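ABC-type amino acid transport system, permease component (Caldanaerobacter subterraneus subsp. tengcongensis MB4, PDB 4YMU) probably forms the membrane-spanning part of an ABC importer that carries amino acids such as arginine across the cell membrane. Local coordinates at residues Asp170-Ala175 and Ile190-Ile195. Residues are numbered along the deposited sequence; the frame is centred on the assembly and turned at random.
Sequences DLTRQA and IIIAAI
Ile192 and Leu171 lie alongside each other, pointing opposite ways, with Ile192 CG2 3.6 Å from Leu171 CG. The CG1 branch of Ile192, set anti to the carbonyl carbon (chi1 -71°), reaches toward the backbone of the turn, where CD1 lies by the Leu171 carbonyl oxygen and the Ala175 N and meets Ala175 CB at 3.7 Å. Leu171 swings CG anti to its own nitrogen (chi1 173°) and lays its fork across Ile195: CD2 touches Ile195 CG2 at 3.7 Å, CD1 meets Ile195 CD1 at 3.8 Å. The turn is tied from within. Asp170 OD1 takes the Arg173 N-H at 2.7 Å, an Asx motif, while OD2 receives the Thr172 N-H from above the carboxylate plane; Gln174 NE2 gives a nearly straight bond (174°) to Asp170 O. From helix 12-44, Thr22 OG1 bonds Leu171 N and Phe15 touches Ile192. An alanine in place of Ile192 would probably leave Leu171 CG and Ala175 CB without their shared apolar neighbour. Leu171 and Ala175 thus meet Ile192 and Ile195 through aliphatic contact alone, and a polar tie to the same predicted transmembrane helix comes one residue past Ile195, where Tyr196 OH is hydrogen-bonded to Thr172 OG1.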
loop_
_atom_site.group_PDB
_atom_site.type_symbol
_atom_site.label_atom_id
_atom_site.label_comp_id
_atom_site.label_asym_id
_atom_site.label_seq_id
_atom_site.Cartn_x
_atom_site.Cartn_y
_atom_site.Cartn_z
ATOM N N ASP C 170 21.061 32.764 10.073
ATOM C CA ASP C 170 21.059 31.310 10.081
ATOM C C ASP C 170 22.367 30.812 9.485
ATOM O O ASP C 170 23.311 31.577 9.308
ATOM C CB ASP C 170 19.892 30.770 9.255
ATOM C CG ASP C 170 20.126 30.920 7.758
ATOM O OD1 ASP C 170 20.720 31.943 7.341
ATOM O OD2 ASP C 170 19.767 29.995 6.996
ATOM N N LEU C 171 22.417 29.529 9.162
ATOM C CA LEU C 171 23.612 28.942 8.594
ATOM C C LEU C 171 23.867 29.462 7.167
ATOM O O LEU C 171 25.017 29.550 6.721
ATOM C CB LEU C 171 23.481 27.418 8.612
ATOM C CG LEU C 171 24.548 26.590 7.905
ATOM C CD1 LEU C 171 25.870 26.686 8.643
ATOM C CD2 LEU C 171 24.090 25.136 7.788
ATOM N N THR C 172 22.800 29.803 6.448
ATOM C CA THR C 172 22.941 30.223 5.056
ATOM C C THR C 172 23.440 31.675 4.967
ATOM O O THR C 172 24.263 32.026 4.103
ATOM C CB THR C 172 21.606 30.049 4.295
ATOM O OG1 THR C 172 21.333 28.652 4.139
ATOM C CG2 THR C 172 21.680 30.665 2.920
ATOM N N ARG C 173 22.967 32.501 5.899
ATOM C CA ARG C 173 23.325 33.916 5.950
ATOM C C ARG C 173 24.832 34.108 6.097
ATOM O O ARG C 173 25.381 35.086 5.593
ATOM C CB ARG C 173 22.580 34.607 7.088
ATOM C CG ARG C 173 22.741 36.116 7.138
ATOM C CD ARG C 173 22.564 36.771 5.769
ATOM N NE ARG C 173 21.916 38.077 5.894
ATOM C CZ ARG C 173 22.489 39.168 6.404
ATOM N NH1 ARG C 173 23.740 39.135 6.851
ATOM N NH2 ARG C 173 21.802 40.304 6.475
ATOM N N GLN C 174 25.490 33.168 6.778
ATOM C CA GLN C 174 26.926 33.245 7.026
ATOM C C GLN C 174 27.726 33.524 5.762
ATOM O O GLN C 174 28.659 34.321 5.788
ATOM C CB GLN C 174 27.445 31.970 7.697
ATOM C CG GLN C 174 26.766 31.651 9.012
ATOM C CD GLN C 174 26.668 32.853 9.940
ATOM O OE1 GLN C 174 27.676 33.460 10.314
ATOM N NE2 GLN C 174 25.443 33.195 10.325
ATOM N N ALA C 175 27.350 32.904 4.648
ATOM C CA ALA C 175 28.106 33.099 3.410
ATOM C C ALA C 175 28.181 34.573 2.973
ATOM O O ALA C 175 29.160 35.000 2.349
ATOM C CB ALA C 175 27.543 32.266 2.310
ATOM N N ILE C 190 29.817 26.020 -0.342
ATOM C CA ILE C 190 30.141 24.601 -0.313
ATOM C C ILE C 190 30.134 24.086 1.125
ATOM O O ILE C 190 29.481 23.086 1.433
ATOM C CB ILE C 190 31.499 24.316 -0.930
ATOM C CG1 ILE C 190 31.454 24.556 -2.440
ATOM C CG2 ILE C 190 31.927 22.913 -0.606
ATOM C CD1 ILE C 190 30.588 23.586 -3.204
ATOM N N ILE C 191 30.834 24.791 2.010
ATOM C CA ILE C 191 30.902 24.383 3.413
ATOM C C ILE C 191 29.524 24.322 4.067
ATOM O O ILE C 191 29.214 23.403 4.830
ATOM C CB ILE C 191 31.823 25.324 4.215
ATOM C CG1 ILE C 191 33.270 25.117 3.776
ATOM C CG2 ILE C 191 31.679 25.109 5.718
ATOM C CD1 ILE C 191 34.259 25.805 4.670
ATOM N N ILE C 192 28.696 25.314 3.771
ATOM C CA ILE C 192 27.354 25.369 4.343
ATOM C C ILE C 192 26.470 24.232 3.808
ATOM O O ILE C 192 25.780 23.569 4.574
ATOM C CB ILE C 192 26.697 26.738 4.080
ATOM C CG1 ILE C 192 27.366 27.828 4.926
ATOM C CG2 ILE C 192 25.211 26.690 4.364
ATOM C CD1 ILE C 192 27.094 29.228 4.418
ATOM N N ALA C 193 26.499 24.023 2.494
ATOM C CA ALA C 193 25.787 22.922 1.866
ATOM C C ALA C 193 26.186 21.627 2.562
ATOM O O ALA C 193 25.327 20.902 3.042
ATOM C CB ALA C 193 26.095 22.851 0.380
ATOM N N ALA C 194 27.493 21.382 2.658
ATOM C CA ALA C 194 28.025 20.227 3.375
ATOM C C ALA C 194 27.444 20.102 4.788
ATOM O O ALA C 194 27.039 19.011 5.195
ATOM C CB ALA C 194 29.540 20.276 3.424
ATOM N N ILE C 195 27.391 21.199 5.535
ATOM C CA ILE C 195 26.808 21.126 6.874
ATOM C C ILE C 195 25.330 20.702 6.809
ATOM O O ILE C 195 24.875 19.881 7.616
ATOM C CB ILE C 195 26.927 22.457 7.654
ATOM C CG1 ILE C 195 28.388 22.843 7.865
ATOM C CG2 ILE C 195 26.273 22.352 9.012
ATOM C CD1 ILE C 195 28.561 24.063 8.766
#